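Local coordinates for alanine racemase (PDB 3HUR), which belongs to a family of enzymes that join an N-terminal TIM-barrel domain to a C-terminal domain rich in beta strands, at residues A[98-107]-A[119-128]; A[127-135]-A[179-190]. All blocks are in the same frame, centred on the assembly; numbering follows the deposited sequence.

Following the chain from its N terminus, contact 1 comes first: residues 98-107 cover the end of helix 95-100 and strand 103-107, and after an 11-residue connection containing helix 110-114 the chain returns as residues 119-128, closing a beta-alpha-beta unit of the barrel. Contact 2 starts where this unit ends, sharing Leu127 and Ala128 with it. After residue 135, 43 residues, including helix 141-153, strand 157-163 and the start of helix 174-191, lead to residues 179-190, which pack on the loop leaving strand 123-128. The two closures run in series, neither nested nor crossed. Strand 123-128 is their common element: paired edge to edge with a neighbouring strand in contact 1, it carries the loop of contact 2 to a helix.

Contact 1 of 2, residues A[98-107]-A[119-128]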
loop_
_atom_site.group_PDB
_atom_site.type_symbol
_atom_site.label_atom_id
_atom_site.label_comp_id
_atom_site.label_asym_id
_atom_site.label_seq_id
_atom_site.Cartn_x
_atom_site.Cartn_y
_atom_site.Cartn_z
ATOM N N PHE A 98 2.473 -41.450 9.522
ATOM C CA PHE A 98 3.862 -41.245 9.971
ATOM C C PHE A 98 4.712 -42.477 9.770
ATOM O O PHE A 98 5.807 -42.376 9.233
ATOM C CB PHE A 98 3.952 -40.852 11.447
ATOM C CG PHE A 98 3.152 -39.625 11.826
ATOM C CD1 PHE A 98 3.257 -38.451 11.101
ATOM C CD2 PHE A 98 2.342 -39.635 12.954
ATOM C CE1 PHE A 98 2.552 -37.338 11.469
ATOM C CE2 PHE A 98 1.620 -38.498 13.334
ATOM C CZ PHE A 98 1.718 -37.369 12.586
ATOM N N ILE A 99 4.224 -43.647 10.192
ATOM C CA ILE A 99 5.035 -44.865 10.113
ATOM C C ILE A 99 5.247 -45.283 8.667
ATOM O O ILE A 99 6.357 -45.546 8.254
ATOM C CB ILE A 99 4.411 -46.038 10.931
ATOM C CG1 ILE A 99 4.368 -45.694 12.419
ATOM C CG2 ILE A 99 5.212 -47.320 10.747
ATOM C CD1 ILE A 99 3.228 -46.399 13.158
ATOM N N ASP A 100 4.177 -45.321 7.889
ATOM C CA ASP A 100 4.289 -45.849 6.526
ATOM C C ASP A 100 5.169 -45.012 5.628
ATOM O O ASP A 100 5.757 -45.542 4.677
ATOM C CB ASP A 100 2.918 -45.979 5.857
ATOM C CG ASP A 100 2.024 -47.073 6.503
ATOM O OD1 ASP A 100 2.546 -47.966 7.272
ATOM O OD2 ASP A 100 0.783 -47.002 6.217
ATOM N N HIS A 101 5.251 -43.712 5.919
ATOM C CA HIS A 101 6.014 -42.783 5.085
ATOM C C HIS A 101 7.339 -42.331 5.715
ATOM O O HIS A 101 7.982 -41.390 5.202
ATOM C CB HIS A 101 5.141 -41.558 4.762
ATOM C CG HIS A 101 3.921 -41.885 3.965
ATOM N ND1 HIS A 101 3.974 -42.206 2.622
ATOM C CD2 HIS A 101 2.611 -41.901 4.310
ATOM C CE1 HIS A 101 2.746 -42.420 2.183
ATOM N NE2 HIS A 101 1.901 -42.242 3.188
ATOM N N ASP A 102 7.722 -42.987 6.824
ATOM C CA ASP A 102 9.001 -42.757 7.505
ATOM C C ASP A 102 9.156 -41.291 7.897
ATOM O O ASP A 102 10.126 -40.610 7.489
ATOM C CB ASP A 102 10.163 -43.149 6.602
ATOM C CG ASP A 102 11.509 -43.028 7.309
ATOM O OD1 ASP A 102 11.510 -43.264 8.555
ATOM O OD2 ASP A 102 12.562 -42.715 6.649
ATOM N N ILE A 103 8.173 -40.799 8.640
ATOM C CA ILE A 103 8.168 -39.434 9.085
ATOM C C ILE A 103 8.416 -39.383 10.571
ATOM O O ILE A 103 7.707 -40.040 11.344
ATOM C CB ILE A 103 6.799 -38.754 8.802
ATOM C CG1 ILE A 103 6.540 -38.711 7.290
ATOM C CG2 ILE A 103 6.744 -37.362 9.437
ATOM C CD1 ILE A 103 5.247 -38.031 6.927
ATOM N N VAL A 104 9.414 -38.594 10.962
ATOM C CA VAL A 104 9.702 -38.375 12.353
ATOM C C VAL A 104 8.716 -37.386 12.913
ATOM O O VAL A 104 8.424 -36.406 12.275
ATOM C CB VAL A 104 11.106 -37.776 12.539
ATOM C CG1 VAL A 104 11.358 -37.435 14.019
ATOM C CG2 VAL A 104 12.163 -38.701 11.987
ATOM N N ILE A 105 8.238 -37.602 14.130
ATOM C CA ILE A 105 7.363 -36.640 14.802
ATOM C C ILE A 105 7.936 -36.237 16.171
ATOM O O ILE A 105 8.813 -36.909 16.709
ATOM C CB ILE A 105 5.915 -37.146 14.929
ATOM C CG1 ILE A 105 5.785 -38.304 15.923
ATOM C CG2 ILE A 105 5.355 -37.568 13.540
ATOM C CD1 ILE A 105 4.347 -38.727 16.115
ATOM N N THR A 106 7.471 -35.095 16.680
ATOM C CA THR A 106 7.900 -34.551 17.948
ATOM C C THR A 106 7.034 -35.132 19.072
ATOM O O THR A 106 5.838 -35.335 18.902
ATOM C CB THR A 106 7.840 -33.003 17.973
ATOM O OG1 THR A 106 9.068 -32.448 17.491
ATOM C CG2 THR A 106 7.647 -32.499 19.357
ATOM N N ILE A 107 7.669 -35.439 20.202
ATOM C CA ILE A 107 6.944 -35.834 21.373
ATOM C C ILE A 107 6.649 -34.549 22.121
ATOM O O ILE A 107 7.570 -33.830 22.515
ATOM C CB ILE A 107 7.736 -36.758 22.298
ATOM C CG1 ILE A 107 8.201 -38.004 21.555
ATOM C CG2 ILE A 107 6.836 -37.144 23.455
ATOM C CD1 ILE A 107 8.920 -39.026 22.423
ATOM N N PHE A 119 0.230 -49.770 17.982
ATOM C CA PHE A 119 0.439 -49.645 16.528
ATOM C C PHE A 119 1.484 -50.618 16.003
ATOM O O PHE A 119 2.317 -51.106 16.763
ATOM C CB PHE A 119 0.867 -48.217 16.153
ATOM C CG PHE A 119 2.118 -47.742 16.850
ATOM C CD1 PHE A 119 3.365 -47.987 16.320
ATOM C CD2 PHE A 119 2.046 -47.022 18.022
ATOM C CE1 PHE A 119 4.515 -47.544 16.962
ATOM C CE2 PHE A 119 3.205 -46.575 18.672
ATOM C CZ PHE A 119 4.427 -46.824 18.128
ATOM N N GLU A 120 1.466 -50.849 14.692
ATOM C CA GLU A 120 2.494 -51.659 14.014
ATOM C C GLU A 120 3.669 -50.830 13.453
ATOM O O GLU A 120 3.502 -49.680 13.068
ATOM C CB GLU A 120 1.855 -52.472 12.875
ATOM C CG GLU A 120 0.519 -53.094 13.273
ATOM C CD GLU A 120 0.180 -54.373 12.527
ATOM O OE1 GLU A 120 0.027 -54.299 11.300
ATOM O OE2 GLU A 120 0.059 -55.446 13.175
ATOM N N GLY A 121 4.845 -51.438 13.398
ATOM C CA GLY A 121 6.009 -50.846 12.757
ATOM C C GLY A 121 6.802 -49.966 13.693
ATOM O O GLY A 121 6.549 -49.927 14.899
ATOM N N THR A 122 7.768 -49.245 13.143
ATOM C CA THR A 122 8.600 -48.380 13.958
ATOM C C THR A 122 8.165 -46.897 13.758
ATOM O O THR A 122 8.103 -46.404 12.632
ATOM C CB THR A 122 10.121 -48.624 13.716
ATOM O OG1 THR A 122 10.752 -47.423 13.270
ATOM C CG2 THR A 122 10.392 -49.768 12.702
ATOM N N LEU A 123 7.799 -46.248 14.868
ATOM C CA LEU A 123 7.500 -44.821 14.942
ATOM C C LEU A 123 8.739 -44.096 15.405
ATOM O O LEU A 123 9.245 -44.370 16.506
ATOM C CB LEU A 123 6.371 -44.547 15.941
ATOM C CG LEU A 123 5.932 -43.081 16.095
ATOM C CD1 LEU A 123 5.319 -42.535 14.785
ATOM C CD2 LEU A 123 4.953 -42.900 17.250
ATOM N N LYS A 124 9.222 -43.163 14.578
ATOM C CA LYS A 124 10.415 -42.381 14.912
ATOM C C LYS A 124 9.970 -41.063 15.559
ATOM O O LYS A 124 9.119 -40.355 15.001
ATOM C CB LYS A 124 11.226 -42.078 13.675
ATOM C CG LYS A 124 11.518 -43.291 12.829
ATOM C CD LYS A 124 12.438 -42.935 11.684
ATOM C CE LYS A 124 13.045 -44.128 11.045
ATOM N NZ LYS A 124 14.314 -43.663 10.424
ATOM N N VAL A 125 10.554 -40.760 16.725
ATOM C CA VAL A 125 10.076 -39.718 17.601
ATOM C C VAL A 125 11.231 -38.853 18.020
ATOM O O VAL A 125 12.359 -39.312 18.013
ATOM C CB VAL A 125 9.380 -40.295 18.853
ATOM C CG1 VAL A 125 8.108 -41.068 18.457
ATOM C CG2 VAL A 125 10.341 -41.157 19.667
ATOM N N SER A 126 10.950 -37.602 18.353
ATOM C CA SER A 126 11.950 -36.661 18.794
ATOM C C SER A 126 11.491 -36.065 20.083
ATOM O O SER A 126 10.343 -35.710 20.237
ATOM C CB SER A 126 12.139 -35.498 17.811
ATOM O OG SER A 126 12.959 -35.884 16.738
ATOM N N LEU A 127 12.422 -35.873 20.985
ATOM C CA LEU A 127 12.091 -35.443 22.303
ATOM C C LEU A 127 12.573 -34.018 22.421
ATOM O O LEU A 127 13.759 -33.717 22.247
ATOM C CB LEU A 127 12.812 -36.358 23.266
ATOM C CG LEU A 127 12.426 -36.326 24.721
ATOM C CD1 LEU A 127 11.021 -36.841 24.902
ATOM C CD2 LEU A 127 13.447 -37.239 25.387
ATOM N N ALA A 128 11.633 -33.127 22.674
ATOM C CA ALA A 128 11.907 -31.711 22.621
ATOM C C ALA A 128 12.126 -31.242 24.030
ATOM O O ALA A 128 11.296 -31.484 24.895
ATOM C CB ALA A 128 10.737 -30.971 21.993
HETATM O O HOH W 1 7.898 -42.706 11.967
#
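Ile99, at the end of helix 95-100, is the bump of this contact, and the bend through Phe119-Thr122 is its hollow. Its CD1 lies 3.3 Å from Glu120 O and comes obliquely to the Phe119 ring at CD1, while its CG2 settles over Gly121, 4.1 Å from CA, where the lack of a side chain makes room. Leu123, with CG anti to the backbone N (chi1 -179°), plugs the notch between helix and strand: its CD1 touches Phe98 CB at 4.0 Å, Ile99 CG1 and Ile105 CD1. Further along, Ile107 lays CG1 on Val125 CB (3.7 Å) and CD1 against Leu127 CD1. The opposite face of the sheet holds Thr106 and Ser126. Hydrogen bonds join the two parallel strands: Ile105 N to Lys124 O (3.0 Å), Ser126 N to Ile105 O, and Ile107 N to Ser126 O (2.7 Å). Where the ladder frays, a water accepts from Lys124 N and donates to Ile103 O, and the extended Lys124 chain carries NZ to within 3.4 Å of Asp102 OD1, a salt bridge. Asp102, at positive phi, is the C-prime residue of a Schellman motif that ends the helix, with Ile103 N bonded to Phe98 O and Asp102 N to Ile99 O. Helix 69-77 packs on Phe98 and Ile103, strand 84-86 flanks 103-107, and strand 157-163 continues the sheet beyond 123-128, with Tyr163 bonding to Thr106 OG1.

Contact 2 of 2, residues A[127-135]-A[179-190]; sequences LAIDTGMTR and YFEEQLRRWQEL
Gly132 runs past Tyr179 and Arg186 of helix 174-191 with phi 146° and psi -76°, a backbone shape that suits glycine. Because glycine has no side chain there, the backbone comes close to both groups: Gly132 C lies 3.8 Å from Tyr179 OH, and its CA 3.9 Å from Arg186 NH1. An Asx turn shapes the loop just before this point, with Gly132 N donating to Asp130 OD1 at 2.7 Å from above the carboxylate plane. An inverse gamma turn centred on Met133 follows.

Thr131 is the wedge driven toward the helix. Its OG1 stands between the backbone N and the carbonyl carbon (chi1 71°) and bonds to Thr164 OG1, which leaves CG2 to reach the helix backbone, 3.6 Å from Trp187 N, at the edge of the indole. Gln183 crosses Thr131 at about a right angle; its NE2 gives a weak hydrogen bond to Thr131 O (3.5 Å), and its OE1 accepts from Ala167 N, so both ends of the amide are engaged. On one side of this wedge the packing is apolar. Ile129 sets CG1 against Trp187 CZ3 at 3.5 Å, while its CG2 meets Leu190 CD1 at 3.6 Å as the two side chains slide past each other. On the other side, the bent Met133 chain brings SD to 5.0 Å from the centroid of the Tyr179 ring, an oblique Met-aromatic contact. Arg186 is salt-bridged to Glu182, one turn earlier.

Such an arrangement is that of a beta/alpha barrel: the loop leaving the C-terminal end of strand 123-128 folds against helix 174-191, which follows the adjacent parallel strand 157-163.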
loop_
_atom_site.group_PDB
_atom_site.type_symbol
_atom_site.label_atom_id
_atom_site.label_comp_id
_atom_site.label_asym_id
_atom_site.label_seq_id
_atom_site.Cartn_x
_atom_site.Cartn_y
_atom_site.Cartn_z
ATOM N N LEU A 127 12.422 -35.873 20.985
ATOM C CA LEU A 127 12.091 -35.443 22.303
ATOM C C LEU A 127 12.573 -34.018 22.421
ATOM O O LEU A 127 13.759 -33.717 22.247
ATOM C CB LEU A 127 12.812 -36.358 23.266
ATOM C CG LEU A 127 12.426 -36.326 24.721
ATOM C CD1 LEU A 127 11.021 -36.841 24.902
ATOM C CD2 LEU A 127 13.447 -37.239 25.387
ATOM N N ALA A 128 11.633 -33.127 22.674
ATOM C CA ALA A 128 11.907 -31.711 22.621
ATOM C C ALA A 128 12.126 -31.242 24.030
ATOM O O ALA A 128 11.296 -31.484 24.895
ATOM C CB ALA A 128 10.737 -30.971 21.993
ATOM N N ILE A 129 13.239 -30.568 24.253
ATOM C CA ILE A 129 13.526 -30.027 25.543
ATOM C C ILE A 129 13.158 -28.555 25.625
ATOM O O ILE A 129 13.814 -27.709 25.058
ATOM C CB ILE A 129 15.032 -30.201 25.900
ATOM C CG1 ILE A 129 15.480 -31.663 25.698
ATOM C CG2 ILE A 129 15.279 -29.726 27.310
ATOM C CD1 ILE A 129 14.556 -32.671 26.277
ATOM N N ASP A 130 12.105 -28.258 26.360
ATOM C CA ASP A 130 11.741 -26.878 26.637
ATOM C C ASP A 130 12.775 -26.248 27.545
ATOM O O ASP A 130 12.687 -26.358 28.761
ATOM C CB ASP A 130 10.358 -26.808 27.303
ATOM C CG ASP A 130 9.882 -25.353 27.585
ATOM O OD1 ASP A 130 10.553 -24.364 27.190
ATOM O OD2 ASP A 130 8.811 -25.200 28.222
ATOM N N THR A 131 13.756 -25.582 26.958
ATOM C CA THR A 131 14.688 -24.803 27.743
ATOM C C THR A 131 14.242 -23.353 27.798
ATOM O O THR A 131 15.060 -22.459 27.998
ATOM C CB THR A 131 16.100 -24.845 27.171
ATOM O OG1 THR A 131 16.147 -24.099 25.952
ATOM C CG2 THR A 131 16.540 -26.254 26.922
ATOM N N GLY A 132 12.955 -23.093 27.611
ATOM C CA GLY A 132 12.462 -21.748 27.877
ATOM C C GLY A 132 11.350 -21.180 27.032
ATOM O O GLY A 132 10.208 -21.062 27.492
ATOM N N MET A 133 11.677 -20.777 25.815
ATOM C CA MET A 133 10.802 -19.839 25.081
ATOM C C MET A 133 9.711 -20.552 24.226
ATOM O O MET A 133 9.476 -20.209 23.058
ATOM C CB MET A 133 11.691 -18.941 24.200
ATOM C CG MET A 133 11.061 -17.616 23.820
ATOM S SD MET A 133 11.134 -16.410 25.153
ATOM C CE MET A 133 12.192 -15.168 24.357
ATOM N N THR A 134 9.046 -21.551 24.791
ATOM C CA THR A 134 8.161 -22.377 23.983
ATOM C C THR A 134 7.277 -23.163 24.895
ATOM O O THR A 134 7.537 -23.208 26.098
ATOM C CB THR A 134 8.954 -23.332 23.084
ATOM O OG1 THR A 134 8.170 -24.494 22.809
ATOM C CG2 THR A 134 10.251 -23.759 23.737
ATOM N N ARG A 135 6.221 -23.757 24.344
ATOM C CA ARG A 135 5.297 -24.568 25.148
ATOM C C ARG A 135 5.308 -26.035 24.726
ATOM O O ARG A 135 4.562 -26.846 25.254
ATOM C CB ARG A 135 3.898 -23.992 25.052
ATOM C CG ARG A 135 3.836 -22.509 25.407
ATOM C CD ARG A 135 2.564 -21.852 24.926
ATOM N NE ARG A 135 1.375 -22.535 25.430
ATOM C CZ ARG A 135 0.130 -22.261 25.049
ATOM N NH1 ARG A 135 -0.110 -21.300 24.156
ATOM N NH2 ARG A 135 -0.878 -22.963 25.555
ATOM N N TYR A 179 20.211 -14.611 28.343
ATOM C CA TYR A 179 19.127 -15.551 28.043
ATOM C C TYR A 179 19.701 -16.796 27.366
ATOM O O TYR A 179 19.302 -17.929 27.632
ATOM C CB TYR A 179 18.044 -14.925 27.161
ATOM C CG TYR A 179 16.763 -15.705 27.276
ATOM C CD1 TYR A 179 15.892 -15.485 28.347
ATOM C CD2 TYR A 179 16.432 -16.704 26.350
ATOM C CE1 TYR A 179 14.703 -16.232 28.493
ATOM C CE2 TYR A 179 15.227 -17.451 26.477
ATOM C CZ TYR A 179 14.372 -17.211 27.555
ATOM O OH TYR A 179 13.201 -17.936 27.712
ATOM N N PHE A 180 20.660 -16.575 26.496
ATOM C CA PHE A 180 21.382 -17.676 25.946
ATOM C C PHE A 180 21.952 -18.531 27.075
ATOM O O PHE A 180 21.751 -19.733 27.061
ATOM C CB PHE A 180 22.467 -17.184 24.996
ATOM C CG PHE A 180 23.151 -18.268 24.250
ATOM C CD1 PHE A 180 22.757 -18.583 22.957
ATOM C CD2 PHE A 180 24.230 -18.948 24.821
ATOM C CE1 PHE A 180 23.394 -19.575 22.241
ATOM C CE2 PHE A 180 24.891 -19.940 24.124
ATOM C CZ PHE A 180 24.461 -20.270 22.817
ATOM N N GLU A 181 22.622 -17.935 28.066
ATOM C CA GLU A 181 23.237 -18.744 29.135
ATOM C C GLU A 181 22.157 -19.465 29.893
ATOM O O GLU A 181 22.306 -20.641 30.205
ATOM C CB GLU A 181 24.097 -17.918 30.120
ATOM C CG GLU A 181 25.405 -17.363 29.519
ATOM C CD GLU A 181 26.274 -18.445 28.896
ATOM O OE1 GLU A 181 26.824 -18.222 27.790
ATOM O OE2 GLU A 181 26.398 -19.525 29.527
ATOM N N GLU A 182 21.068 -18.769 30.182
ATOM C CA GLU A 182 19.987 -19.363 30.950
ATOM C C GLU A 182 19.459 -20.604 30.243
ATOM O O GLU A 182 19.294 -21.663 30.865
ATOM C CB GLU A 182 18.871 -18.352 31.150
ATOM C CG GLU A 182 17.732 -18.824 31.999
ATOM C CD GLU A 182 16.652 -17.739 32.207
ATOM O OE1 GLU A 182 16.928 -16.519 31.996
ATOM O OE2 GLU A 182 15.517 -18.114 32.595
ATOM N N GLN A 183 19.232 -20.492 28.936
ATOM C CA GLN A 183 18.742 -21.632 28.165
ATOM C C GLN A 183 19.745 -22.793 28.184
ATOM O O GLN A 183 19.369 -23.959 28.365
ATOM C CB GLN A 183 18.439 -21.215 26.720
ATOM C CG GLN A 183 17.197 -20.326 26.548
ATOM C CD GLN A 183 16.667 -20.305 25.109
ATOM O OE1 GLN A 183 17.232 -19.660 24.215
ATOM N NE2 GLN A 183 15.589 -21.020 24.897
ATOM N N LEU A 184 21.021 -22.484 27.992
ATOM C CA LEU A 184 22.054 -23.517 28.049
ATOM C C LEU A 184 22.120 -24.179 29.452
ATOM O O LEU A 184 22.345 -25.386 29.566
ATOM C CB LEU A 184 23.394 -22.911 27.683
ATOM C CG LEU A 184 24.564 -23.863 27.484
ATOM C CD1 LEU A 184 24.188 -24.969 26.475
ATOM C CD2 LEU A 184 25.816 -23.063 27.061
ATOM N N ARG A 185 21.877 -23.402 30.507
ATOM C CA ARG A 185 21.806 -23.979 31.859
ATOM C C ARG A 185 20.661 -25.007 31.874
ATOM O O ARG A 185 20.890 -26.195 32.183
ATOM C CB ARG A 185 21.729 -22.864 32.953
ATOM C CG ARG A 185 21.024 -23.162 34.336
ATOM C CD ARG A 185 21.965 -22.866 35.501
ATOM N NE ARG A 185 21.511 -21.954 36.567
ATOM C CZ ARG A 185 21.374 -22.258 37.878
ATOM N NH1 ARG A 185 21.563 -23.495 38.360
ATOM N NH2 ARG A 185 20.994 -21.303 38.728
ATOM N N ARG A 186 19.466 -24.576 31.471
ATOM C CA ARG A 186 18.320 -25.484 31.466
ATOM C C ARG A 186 18.546 -26.756 30.638
ATOM O O ARG A 186 18.195 -27.853 31.080
ATOM C CB ARG A 186 17.069 -24.763 30.993
ATOM C CG ARG A 186 16.294 -24.044 32.106
ATOM C CD ARG A 186 15.899 -22.661 31.579
ATOM N NE ARG A 186 15.006 -21.902 32.465
ATOM C CZ ARG A 186 14.337 -20.799 32.099
ATOM N NH1 ARG A 186 14.434 -20.305 30.858
ATOM N NH2 ARG A 186 13.564 -20.183 32.981
ATOM N N TRP A 187 19.131 -26.618 29.448
ATOM C CA TRP A 187 19.442 -27.786 28.625
ATOM C C TRP A 187 20.221 -28.816 29.451
ATOM O O TRP A 187 19.820 -29.972 29.577
ATOM C CB TRP A 187 20.229 -27.365 27.382
ATOM C CG TRP A 187 20.853 -28.493 26.645
ATOM C CD1 TRP A 187 22.175 -28.860 26.663
ATOM C CD2 TRP A 187 20.197 -29.406 25.757
ATOM N NE1 TRP A 187 22.377 -29.938 25.831
ATOM C CE2 TRP A 187 21.176 -30.297 25.274
ATOM C CE3 TRP A 187 18.879 -29.551 25.313
ATOM C CZ2 TRP A 187 20.871 -31.325 24.394
ATOM C CZ3 TRP A 187 18.576 -30.571 24.444
ATOM C CH2 TRP A 187 19.566 -31.447 23.989
ATOM N N GLN A 188 21.325 -28.357 30.027
ATOM C CA GLN A 188 22.186 -29.187 30.870
ATOM C C GLN A 188 21.461 -29.710 32.112
ATOM O O GLN A 188 21.437 -30.903 32.358
ATOM C CB GLN A 188 23.413 -28.394 31.265
ATOM C CG GLN A 188 24.349 -28.052 30.108
ATOM C CD GLN A 188 25.432 -27.147 30.568
ATOM O OE1 GLN A 188 25.384 -26.708 31.698
ATOM N NE2 GLN A 188 26.411 -26.840 29.709
ATOM N N GLU A 189 20.788 -28.855 32.849
ATOM C CA GLU A 189 20.019 -29.347 33.996
ATOM C C GLU A 189 19.068 -30.446 33.588
ATOM O O GLU A 189 18.852 -31.424 34.325
ATOM C CB GLU A 189 19.252 -28.219 34.691
ATOM C CG GLU A 189 20.193 -27.269 35.481
ATOM C CD GLU A 189 19.485 -26.053 36.070
ATOM O OE1 GLU A 189 18.331 -25.750 35.655
ATOM O OE2 GLU A 189 20.111 -25.393 36.936
ATOM N N LEU A 190 18.502 -30.295 32.392
ATOM C CA LEU A 190 17.457 -31.185 31.940
ATOM C C LEU A 190 17.969 -32.443 31.251
ATOM O O LEU A 190 17.239 -33.432 31.211
ATOM C CB LEU A 190 16.478 -30.424 31.049
ATOM C CG LEU A 190 15.512 -29.470 31.766
ATOM C CD1 LEU A 190 14.801 -28.624 30.670
ATOM C CD2 LEU A 190 14.485 -30.205 32.677
#